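Local coordinates for aspartate-semialdehyde dehydrogenase (Candida albicans, PDB 3HSK), which catalyses the NADPH-dependent reductive dephosphorylation of 4-phospho-L-aspartate to L-aspartate semialdehyde, the second step in making the aspartate-family amino acids, at residues L181-E186 against Q293-Y298; E186-I191 against L278-R283; R283-V288 against L349-V354; L135-V140 against G176-L181. All blocks are in the same frame, centred on the assembly; numbering follows the deposited sequence.

Contact 1 (L181-E186 against Q293-Y298); sequences LKPLVE and QCLREY
The Tyr298 ring lies with one face on the Pro183 ring and meets the Glu186 carboxylate at its edge. Pro183 CD stands 3.9 Å from the Tyr298 ring centroid, only 3° off the ring normal, a CH-pi contact, while Pro183 CB reaches in to 3.4 Å from Tyr298 CD1. At the rim, in the ring plane, Glu186 OE1 comes to 3.2 Å from Tyr298 CE1, with the carboxylate turned well out of the ring plane. Tyr298 CG is anti to the backbone N (chi1 -173°), a torsion that lays the ring over Pro183 and brings its OH near Lys182 CG. The Lys182 amine itself turns away to a salt bridge with Glu143. Deeper in the contact, Leu295 CD2 packs against Pro183 CG (3.9 Å) and Leu184 CG (3.8 Å), and Cys294 SG sits 3.4 Å from Pro183 O. Pro183 is thus the centre of an apolar patch touched by three residues of 293-298. The axes of segments 181-186 and 293-297 pass 8.9 Å apart at 118°. Leu184 continues onto Leu278 and Leu295 onto Ile315, the arrangement of an alpha/beta domain in which helices 172-188 and 288-297 pack together over one face of a mixed sheet.

Contact 2 (E186-I191 against L278-R283); sequences EKFGPI and LRFANR
Phe280 fits its ring into the bend where helix 172-188 turns into strand 191-199. Phe280 CB lies 4.1 Å from Pro190 O. With CG beside the backbone N (chi1 -67°), the ring is carried in against the turn 188-191: Phe280 CD2 meets Gly189 O near the ring plane at 3.4 Å and also touches Ile191 CG1. Phe280 CE2 packs 3.7 Å from Phe188 CB, which sits over a face of the ring, offset toward its rim. At the tip, CZ reaches Phe188 CD2, and the two rings form an offset edge-to-face pair, Phe188 presenting its edge to the Phe280 face with planes 61° apart. Beyond this, Ile191 CG2 rests 3.4 Å from Arg279 O, and Ile191 CD1 extends toward Leu278 CD1.

The backbones join as Ile191 and Phe280 form an antiparallel non-hydrogen-bonded pair with diverging side chains. Next to it, Ala281 N donates to Pro190 O at 2.9 Å and nearly straight (177°). A water donates to Phe188 O and to Pro190 O and accepts from Asn282 N. Gly189, the first residue to leave helical angles, has a positive phi that brings the chain round. Phe280 O accepts from Arg283 NH1 at 2.9 Å in a bent bond; the same NH1 is chiefly engaged by Asp350. The chemistry is divided: Phe188 and Ile191 pack on the Phe280 ring, the Gly189 and Pro190 carbonyls lie along its edge, and Pro190 O, accepting from both Ala281 N and the water, is the polar point at which the two chains join.

Contact 3 (R283-V288 against L349-V354); sequences RPAPSV and LDFKMV
A classic beta bulge, in which Asp350 and Phe351 both face Leu278, leads into strand 351-357 and turns these two side chains toward the loop 283-288. Arg283 grips the Asp350 carboxylate end-on. Arg283 NH1 bonds Asp350 OD2 at 2.7 Å, almost straight (178°), in the guanidinium plane and on the syn lone pair of OD2; Arg283 NH2 bonds Asp350 OD1 at 2.8 Å, on the syn side but 26° out of the carboxylate plane. The arginine chain, bent at chi2 and chi3, doubles back to present that edge. Phe280 N also donates to OD2, which helps fix the carboxylate's rotation. Ala285 CB rests 3.6 Å from Asp350 CG. The Phe351 ring meets the loop along its edge: Phe351 CZ lies 3.2 Å from Pro286 O, and Phe351 CE1 is 3.7 Å from Val288 CG2. Pro286 CG packs 3.9 Å from Phe351 CE2. Val291 of helix 288-297 also packs against the ring. Ser287, the N-cap, starts that helix, its side chain capping a backbone N. This is the strand-to-helix link of a beta-alpha-beta crossover from strand 273-280 through helix 288-297 to strand 315-318, which runs parallel to the first with 351-357 and 338-345 between.

Contact 4 (L135-V140 against G176-L181); sequences LVVPIV and GLVAPL
Val137, Ile139 and Val140 pack against Val178 and Ala179 of helix 172-188, where the turn after edge strand 135-136 of the parallel, nucleotide-binding sheet meets the long helix 172-188, whose later turns pack on the mixed sheet. Residues 137-140 form a type I turn, closed by Val140 N to Val137 O at 2.7 Å, and this gathers three side chains on the helix side. With CG1 at chi1 -62°, Val178 CG2 falls between the backbone N and the carbonyl carbon, a crowded position that aims this methyl at the turn. There Val178 CG2 meets Val137 CG2 at 3.9 Å and Val140 CG2 at 4.0 Å; Val178 crosses Val137 obliquely and Val140 at about a right angle. In Val137 and Val140 CG1 is anti to the backbone N, and CG2 makes the closer contacts, though Val140 CG1 also nears Val178 CG2. Ile139 takes the less usual rotamer, CG1 between N and carbonyl carbon (chi1 68°), with chi2 extended; Ile139 CD1 thereby reaches Ala179 CB at 4.0 Å. Farther out, Leu370 of helix 364-376 touches Ile139, and Thr235 of helix 227-238 touches Val178. Asn141 hydrogen-bonds Leu135 O and Val137 N, bracing the turn. The packing lies close to the catalytic region: the side chain of Val137 is about 9 Å from that of Cys172, the predicted acyl-thioester residue at the start of the same helix. The closest approach is to helix backbone, with Val140 CG2 3.6 Å from Ala179 CA.

From the N terminus, contact 4 closes first, a short loop that brings the turn after strand 135-136 back to helix 172-188. Contact 1 opens at Leu181, where contact 4 ends, and contact 2 opens at Glu186, the last residue of contact 1's first segment. Contact 2 closes at 278-283, before contact 1 closes at 293-298, so it nests within the larger loop. Contact 3 starts at Arg283, inside that loop, but closes only at 349-354, and so crosses contact 1. Helix 172-188 serves contacts 1, 2 and 4, tying the nucleotide-binding sheet to the mixed sheet, while contacts 2 and 3 meet through the neighbouring strands 273-280 and 351-357.

Contact 1 (L181-E186 against Q293-Y298)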
# COMPACT_ATOMS: atom_id res chain seq x y z
N LEU A 181 3.94 8.70 -15.39
CA LEU A 181 5.33 8.47 -15.80
C LEU A 181 5.68 9.05 -17.18
O LEU A 181 6.83 9.43 -17.41
CB LEU A 181 5.67 6.97 -15.77
CG LEU A 181 5.50 6.14 -14.49
CD1 LEU A 181 5.87 4.70 -14.76
CD2 LEU A 181 6.31 6.69 -13.30
N LYS A 182 4.70 9.11 -18.09
CA LYS A 182 4.95 9.54 -19.47
C LYS A 182 5.46 10.99 -19.60
O LYS A 182 6.54 11.18 -20.17
CB LYS A 182 3.75 9.30 -20.39
CG LYS A 182 4.02 9.60 -21.88
CD LYS A 182 5.08 8.67 -22.46
CE LYS A 182 5.28 8.90 -23.97
NZ LYS A 182 6.30 7.97 -24.54
N PRO A 183 4.71 11.99 -19.07
CA PRO A 183 5.24 13.35 -19.09
C PRO A 183 6.61 13.45 -18.43
O PRO A 183 7.49 14.13 -18.96
CB PRO A 183 4.21 14.15 -18.27
CG PRO A 183 3.34 13.14 -17.60
CD PRO A 183 3.36 11.94 -18.48
N LEU A 184 6.79 12.76 -17.31
CA LEU A 184 8.06 12.75 -16.59
C LEU A 184 9.22 12.18 -17.41
O LEU A 184 10.34 12.68 -17.31
CB LEU A 184 7.94 11.98 -15.27
CG LEU A 184 6.99 12.50 -14.18
CD1 LEU A 184 7.01 11.54 -13.00
CD2 LEU A 184 7.37 13.92 -13.73
N VAL A 185 8.94 11.14 -18.19
CA VAL A 185 9.95 10.52 -19.06
C VAL A 185 10.23 11.39 -20.29
O VAL A 185 11.36 11.44 -20.78
CB VAL A 185 9.54 9.08 -19.49
CG1 VAL A 185 10.40 8.58 -20.65
CG2 VAL A 185 9.65 8.13 -18.30
N GLU A 186 9.21 12.09 -20.78
CA GLU A 186 9.38 13.03 -21.89
C GLU A 186 10.28 14.20 -21.51
O GLU A 186 11.17 14.57 -22.28
CB GLU A 186 8.03 13.54 -22.39
CG GLU A 186 7.29 12.54 -23.26
CD GLU A 186 6.09 13.15 -23.97
OE1 GLU A 186 5.57 14.18 -23.50
OE2 GLU A 186 5.66 12.58 -25.00
N GLN A 293 4.91 20.56 -11.71
CA GLN A 293 4.62 21.40 -12.87
C GLN A 293 4.57 20.58 -14.17
O GLN A 293 3.71 20.81 -15.01
CB GLN A 293 5.62 22.57 -12.97
CG GLN A 293 5.61 23.35 -14.28
CD GLN A 293 4.25 23.97 -14.63
OE1 GLN A 293 3.43 24.25 -13.75
NE2 GLN A 293 4.02 24.18 -15.92
N CYS A 294 5.49 19.63 -14.32
CA CYS A 294 5.47 18.73 -15.48
C CYS A 294 4.16 17.95 -15.57
O CYS A 294 3.57 17.84 -16.65
CB CYS A 294 6.66 17.77 -15.43
SG CYS A 294 6.71 16.58 -16.78
N LEU A 295 3.69 17.43 -14.43
CA LEU A 295 2.46 16.63 -14.38
C LEU A 295 1.20 17.46 -14.63
O LEU A 295 0.28 17.00 -15.31
CB LEU A 295 2.34 15.86 -13.06
CG LEU A 295 3.38 14.78 -12.74
CD1 LEU A 295 3.18 14.24 -11.32
CD2 LEU A 295 3.37 13.64 -13.74
N ARG A 296 1.15 18.68 -14.09
CA ARG A 296 -0.04 19.51 -14.27
C ARG A 296 -0.13 20.13 -15.67
O ARG A 296 -1.22 20.49 -16.13
CB ARG A 296 -0.19 20.54 -13.14
CG ARG A 296 0.66 21.80 -13.24
CD ARG A 296 1.05 22.33 -11.84
NE ARG A 296 0.01 22.16 -10.83
CZ ARG A 296 0.19 22.29 -9.52
NH1 ARG A 296 1.38 22.60 -9.02
NH2 ARG A 296 -0.84 22.11 -8.69
N GLU A 297 1.00 20.20 -16.36
CA GLU A 297 1.07 20.82 -17.69
C GLU A 297 0.85 19.85 -18.85
O GLU A 297 0.61 20.29 -19.98
CB GLU A 297 2.40 21.57 -17.86
N TYR A 298 0.94 18.55 -18.60
CA TYR A 298 0.91 17.56 -19.67
C TYR A 298 -0.43 17.49 -20.40
O TYR A 298 -1.49 17.39 -19.77
CB TYR A 298 1.28 16.18 -19.14
CG TYR A 298 1.43 15.13 -20.22
CD1 TYR A 298 2.54 15.11 -21.07
CD2 TYR A 298 0.46 14.13 -20.38
CE1 TYR A 298 2.68 14.13 -22.05
CE2 TYR A 298 0.59 13.15 -21.36
CZ TYR A 298 1.71 13.16 -22.19
OH TYR A 298 1.84 12.20 -23.16

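Contact 2 (E186-I191 against L278-R283)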
# COMPACT_ATOMS: atom_id res chain seq x y z
N GLU A 186 9.21 12.09 -20.78
CA GLU A 186 9.38 13.03 -21.89
C GLU A 186 10.28 14.20 -21.51
O GLU A 186 11.17 14.57 -22.28
CB GLU A 186 8.03 13.54 -22.39
CG GLU A 186 7.29 12.54 -23.26
CD GLU A 186 6.09 13.15 -23.97
OE1 GLU A 186 5.57 14.18 -23.50
OE2 GLU A 186 5.66 12.58 -25.00
N LYS A 187 10.06 14.77 -20.33
CA LYS A 187 10.81 15.93 -19.89
C LYS A 187 12.18 15.57 -19.30
O LYS A 187 13.18 16.20 -19.65
CB LYS A 187 9.99 16.74 -18.88
CG LYS A 187 10.34 18.22 -18.83
CD LYS A 187 9.26 19.00 -18.08
CE LYS A 187 9.46 20.52 -18.19
NZ LYS A 187 8.59 21.27 -17.23
N PHE A 188 12.22 14.56 -18.44
CA PHE A 188 13.45 14.26 -17.67
C PHE A 188 14.17 12.97 -18.05
O PHE A 188 15.15 12.61 -17.41
CB PHE A 188 13.16 14.26 -16.16
CG PHE A 188 12.37 15.45 -15.70
CD1 PHE A 188 12.96 16.71 -15.61
CD2 PHE A 188 11.03 15.30 -15.34
CE1 PHE A 188 12.23 17.81 -15.18
CE2 PHE A 188 10.29 16.39 -14.90
CZ PHE A 188 10.89 17.65 -14.82
N GLY A 189 13.69 12.29 -19.09
CA GLY A 189 14.37 11.09 -19.58
C GLY A 189 14.03 9.81 -18.83
O GLY A 189 13.27 9.84 -17.85
N PRO A 190 14.61 8.68 -19.26
CA PRO A 190 14.21 7.36 -18.76
C PRO A 190 14.21 7.19 -17.24
O PRO A 190 15.02 7.81 -16.53
CB PRO A 190 15.24 6.40 -19.40
CG PRO A 190 16.30 7.26 -20.00
CD PRO A 190 15.68 8.59 -20.27
N ILE A 191 13.29 6.36 -16.76
CA ILE A 191 13.21 5.96 -15.36
C ILE A 191 13.79 4.55 -15.27
O ILE A 191 13.31 3.63 -15.96
CB ILE A 191 11.75 6.02 -14.85
CG1 ILE A 191 11.35 7.48 -14.59
CG2 ILE A 191 11.54 5.15 -13.60
CD1 ILE A 191 9.85 7.71 -14.50
N LEU A 278 9.88 6.37 -7.69
CA LEU A 278 10.62 6.40 -8.96
C LEU A 278 12.01 7.08 -8.88
O LEU A 278 12.23 7.98 -8.06
CB LEU A 278 9.77 7.04 -10.07
CG LEU A 278 9.47 8.54 -9.99
CD1 LEU A 278 10.57 9.37 -10.66
CD2 LEU A 278 8.13 8.82 -10.63
N ARG A 279 12.91 6.63 -9.75
CA ARG A 279 14.24 7.22 -9.91
C ARG A 279 14.54 7.44 -11.39
O ARG A 279 14.25 6.56 -12.22
CB ARG A 279 15.31 6.30 -9.33
CG ARG A 279 16.72 6.86 -9.41
CD ARG A 279 17.73 5.92 -8.80
NE ARG A 279 17.87 4.70 -9.58
CZ ARG A 279 18.39 3.57 -9.11
NH1 ARG A 279 18.80 3.50 -7.84
NH2 ARG A 279 18.49 2.50 -9.89
N PHE A 280 15.10 8.60 -11.72
CA PHE A 280 15.56 8.88 -13.08
C PHE A 280 16.97 8.35 -13.34
O PHE A 280 17.82 8.35 -12.45
CB PHE A 280 15.50 10.38 -13.38
CG PHE A 280 14.10 10.94 -13.43
CD1 PHE A 280 13.61 11.70 -12.37
CD2 PHE A 280 13.26 10.69 -14.52
CE1 PHE A 280 12.31 12.22 -12.41
CE2 PHE A 280 11.97 11.20 -14.56
CZ PHE A 280 11.49 11.96 -13.50
N ALA A 281 17.20 7.88 -14.57
CA ALA A 281 18.52 7.42 -15.01
C ALA A 281 19.52 8.58 -15.13
O ALA A 281 20.70 8.43 -14.79
CB ALA A 281 18.41 6.68 -16.34
N ASN A 282 19.02 9.73 -15.59
CA ASN A 282 19.86 10.91 -15.79
C ASN A 282 19.90 11.79 -14.56
O ASN A 282 18.86 12.06 -13.95
CB ASN A 282 19.37 11.74 -16.99
CG ASN A 282 19.32 10.94 -18.28
OD1 ASN A 282 20.11 10.01 -18.49
ND2 ASN A 282 18.38 11.29 -19.15
N ARG A 283 21.10 12.24 -14.20
CA ARG A 283 21.32 13.04 -12.99
C ARG A 283 21.57 14.52 -13.32
O ARG A 283 22.04 14.84 -14.42
CB ARG A 283 22.48 12.46 -12.16
CG ARG A 283 22.42 10.94 -11.89
CD ARG A 283 21.04 10.43 -11.46
NE ARG A 283 20.59 10.98 -10.18
CZ ARG A 283 19.33 10.92 -9.73
NH1 ARG A 283 18.37 10.35 -10.46
NH2 ARG A 283 19.04 11.44 -8.54
O HOH W 1 16.35 10.38 -16.67

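Contact 3 (R283-V288 against L349-V354)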
# COMPACT_ATOMS: atom_id res chain seq x y z
N ARG A 283 21.10 12.24 -14.20
CA ARG A 283 21.32 13.04 -12.99
C ARG A 283 21.57 14.52 -13.32
O ARG A 283 22.04 14.84 -14.42
CB ARG A 283 22.48 12.46 -12.16
CG ARG A 283 22.42 10.94 -11.89
CD ARG A 283 21.04 10.43 -11.46
NE ARG A 283 20.59 10.98 -10.18
CZ ARG A 283 19.33 10.92 -9.73
NH1 ARG A 283 18.37 10.35 -10.46
NH2 ARG A 283 19.04 11.44 -8.54
N PRO A 284 21.23 15.43 -12.39
CA PRO A 284 20.58 15.11 -11.13
C PRO A 284 19.06 15.05 -11.30
O PRO A 284 18.52 15.48 -12.33
CB PRO A 284 20.98 16.28 -10.24
CG PRO A 284 21.07 17.44 -11.18
CD PRO A 284 21.46 16.88 -12.53
N ALA A 285 18.37 14.52 -10.29
CA ALA A 285 16.92 14.56 -10.23
C ALA A 285 16.45 16.01 -10.32
O ALA A 285 17.12 16.91 -9.80
CB ALA A 285 16.43 13.94 -8.94
N PRO A 286 15.30 16.25 -10.97
CA PRO A 286 14.71 17.59 -10.96
C PRO A 286 14.21 17.97 -9.57
O PRO A 286 14.39 17.21 -8.62
CB PRO A 286 13.53 17.44 -11.93
CG PRO A 286 13.18 15.98 -11.89
CD PRO A 286 14.50 15.29 -11.75
N SER A 287 13.59 19.13 -9.44
CA SER A 287 13.00 19.53 -8.16
C SER A 287 11.55 19.06 -8.11
O SER A 287 10.95 18.77 -9.15
CB SER A 287 13.09 21.04 -7.96
OG SER A 287 12.31 21.72 -8.93
N VAL A 288 11.00 18.98 -6.90
CA VAL A 288 9.60 18.60 -6.68
C VAL A 288 8.65 19.49 -7.47
O VAL A 288 7.68 19.02 -8.05
CB VAL A 288 9.21 18.61 -5.18
CG1 VAL A 288 7.74 18.24 -4.99
CG2 VAL A 288 10.10 17.65 -4.39
N LEU A 349 14.65 6.20 -3.70
CA LEU A 349 14.69 6.65 -5.08
C LEU A 349 14.57 8.17 -5.08
O LEU A 349 14.93 8.81 -4.09
CB LEU A 349 13.59 5.95 -5.90
CG LEU A 349 13.71 4.42 -5.98
CD1 LEU A 349 12.67 3.80 -6.91
CD2 LEU A 349 15.11 3.98 -6.39
N ASP A 350 14.09 8.76 -6.18
CA ASP A 350 14.06 10.21 -6.30
C ASP A 350 12.78 10.82 -5.73
O ASP A 350 12.83 11.78 -4.95
CB ASP A 350 14.25 10.64 -7.76
CG ASP A 350 15.68 10.47 -8.25
OD1 ASP A 350 16.63 10.51 -7.43
OD2 ASP A 350 15.86 10.30 -9.47
N PHE A 351 11.64 10.28 -6.15
CA PHE A 351 10.34 10.82 -5.78
C PHE A 351 9.36 9.71 -5.42
O PHE A 351 9.42 8.61 -5.98
CB PHE A 351 9.75 11.66 -6.91
CG PHE A 351 10.58 12.86 -7.29
CD1 PHE A 351 10.45 14.06 -6.60
CD2 PHE A 351 11.50 12.79 -8.34
CE1 PHE A 351 11.23 15.18 -6.94
CE2 PHE A 351 12.28 13.90 -8.69
CZ PHE A 351 12.14 15.09 -7.99
N LYS A 352 8.46 10.03 -4.49
CA LYS A 352 7.30 9.20 -4.22
C LYS A 352 6.04 10.05 -4.32
O LYS A 352 6.09 11.26 -4.14
CB LYS A 352 7.41 8.47 -2.88
CG LYS A 352 7.67 9.34 -1.65
CD LYS A 352 7.95 8.43 -0.43
CE LYS A 352 8.48 9.20 0.77
NZ LYS A 352 8.90 8.27 1.86
N MET A 353 4.93 9.39 -4.62
CA MET A 353 3.64 10.06 -4.80
C MET A 353 2.50 9.03 -4.74
O MET A 353 2.75 7.82 -4.76
CB MET A 353 3.59 10.83 -6.13
CG MET A 353 3.74 9.97 -7.38
SD MET A 353 4.10 10.94 -8.87
CE MET A 353 5.82 11.36 -8.51
N VAL A 354 1.27 9.52 -4.67
CA VAL A 354 0.09 8.68 -4.53
C VAL A 354 -0.80 8.91 -5.74
O VAL A 354 -1.11 10.06 -6.07
CB VAL A 354 -0.69 9.00 -3.22
CG1 VAL A 354 -1.90 8.09 -3.06
CG2 VAL A 354 0.23 8.88 -2.01

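Contact 4 (L135-V140 against G176-L181)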
# COMPACT_ATOMS: atom_id res chain seq x y z
N LEU A 135 0.57 -2.73 -27.04
CA LEU A 135 -0.07 -2.75 -25.74
C LEU A 135 -0.20 -1.30 -25.31
O LEU A 135 0.79 -0.67 -24.93
CB LEU A 135 0.75 -3.57 -24.74
CG LEU A 135 0.26 -3.64 -23.29
CD1 LEU A 135 -1.13 -4.26 -23.18
CD2 LEU A 135 1.28 -4.40 -22.47
N VAL A 136 -1.42 -0.79 -25.38
CA VAL A 136 -1.66 0.65 -25.38
C VAL A 136 -2.48 1.13 -24.19
O VAL A 136 -3.60 0.67 -23.97
CB VAL A 136 -2.33 1.10 -26.73
CG1 VAL A 136 -2.71 2.57 -26.69
CG2 VAL A 136 -1.40 0.82 -27.92
N VAL A 137 -1.89 2.03 -23.42
CA VAL A 137 -2.62 2.93 -22.54
C VAL A 137 -2.70 4.21 -23.37
O VAL A 137 -1.70 4.92 -23.50
CB VAL A 137 -1.85 3.18 -21.22
CG1 VAL A 137 -2.54 4.25 -20.37
CG2 VAL A 137 -1.69 1.89 -20.44
N PRO A 138 -3.88 4.49 -23.96
CA PRO A 138 -4.02 5.53 -25.00
C PRO A 138 -3.65 6.96 -24.60
O PRO A 138 -3.42 7.79 -25.48
CB PRO A 138 -5.50 5.44 -25.40
CG PRO A 138 -6.17 4.75 -24.27
CD PRO A 138 -5.16 3.80 -23.72
N ILE A 139 -3.58 7.24 -23.30
CA ILE A 139 -3.16 8.56 -22.82
C ILE A 139 -1.65 8.61 -22.57
O ILE A 139 -1.11 9.63 -22.14
CB ILE A 139 -3.95 9.01 -21.53
CG1 ILE A 139 -3.59 8.14 -20.32
CG2 ILE A 139 -5.45 9.00 -21.79
CD1 ILE A 139 -3.88 8.79 -18.97
N VAL A 140 -0.98 7.49 -22.84
CA VAL A 140 0.44 7.34 -22.55
C VAL A 140 1.28 7.00 -23.80
O VAL A 140 2.18 7.76 -24.15
CB VAL A 140 0.67 6.31 -21.41
CG1 VAL A 140 2.10 5.81 -21.39
CG2 VAL A 140 0.30 6.92 -20.08
N GLY A 176 -2.80 3.19 -14.47
CA GLY A 176 -2.58 4.14 -13.38
C GLY A 176 -1.11 4.36 -13.07
O GLY A 176 -0.69 5.49 -12.76
N LEU A 177 -0.32 3.29 -13.14
CA LEU A 177 1.10 3.38 -12.86
C LEU A 177 1.84 4.23 -13.90
O LEU A 177 2.59 5.13 -13.54
CB LEU A 177 1.75 2.00 -12.73
CG LEU A 177 3.27 1.96 -12.49
CD1 LEU A 177 3.70 2.82 -11.28
CD2 LEU A 177 3.77 0.52 -12.33
N VAL A 178 1.60 3.94 -15.18
CA VAL A 178 2.34 4.60 -16.27
C VAL A 178 1.87 6.02 -16.59
O VAL A 178 2.64 6.84 -17.10
CB VAL A 178 2.38 3.74 -17.58
CG1 VAL A 178 3.09 2.42 -17.34
CG2 VAL A 178 0.98 3.53 -18.15
N ALA A 179 0.60 6.30 -16.27
CA ALA A 179 -0.02 7.59 -16.60
C ALA A 179 0.80 8.82 -16.21
O ALA A 179 1.05 9.67 -17.05
CB ALA A 179 -1.43 7.67 -16.04
N PRO A 180 1.19 8.94 -14.92
CA PRO A 180 2.06 10.07 -14.60
C PRO A 180 3.51 9.93 -15.11
O PRO A 180 4.21 10.93 -15.25
CB PRO A 180 2.03 10.10 -13.06
CG PRO A 180 1.77 8.70 -12.66
CD PRO A 180 0.85 8.14 -13.72
N LEU A 181 3.94 8.70 -15.39
CA LEU A 181 5.33 8.47 -15.80
C LEU A 181 5.68 9.05 -17.18
O LEU A 181 6.83 9.43 -17.41
CB LEU A 181 5.67 6.97 -15.77
CG LEU A 181 5.50 6.14 -14.49
CD1 LEU A 181 5.87 4.70 -14.76
CD2 LEU A 181 6.31 6.69 -13.30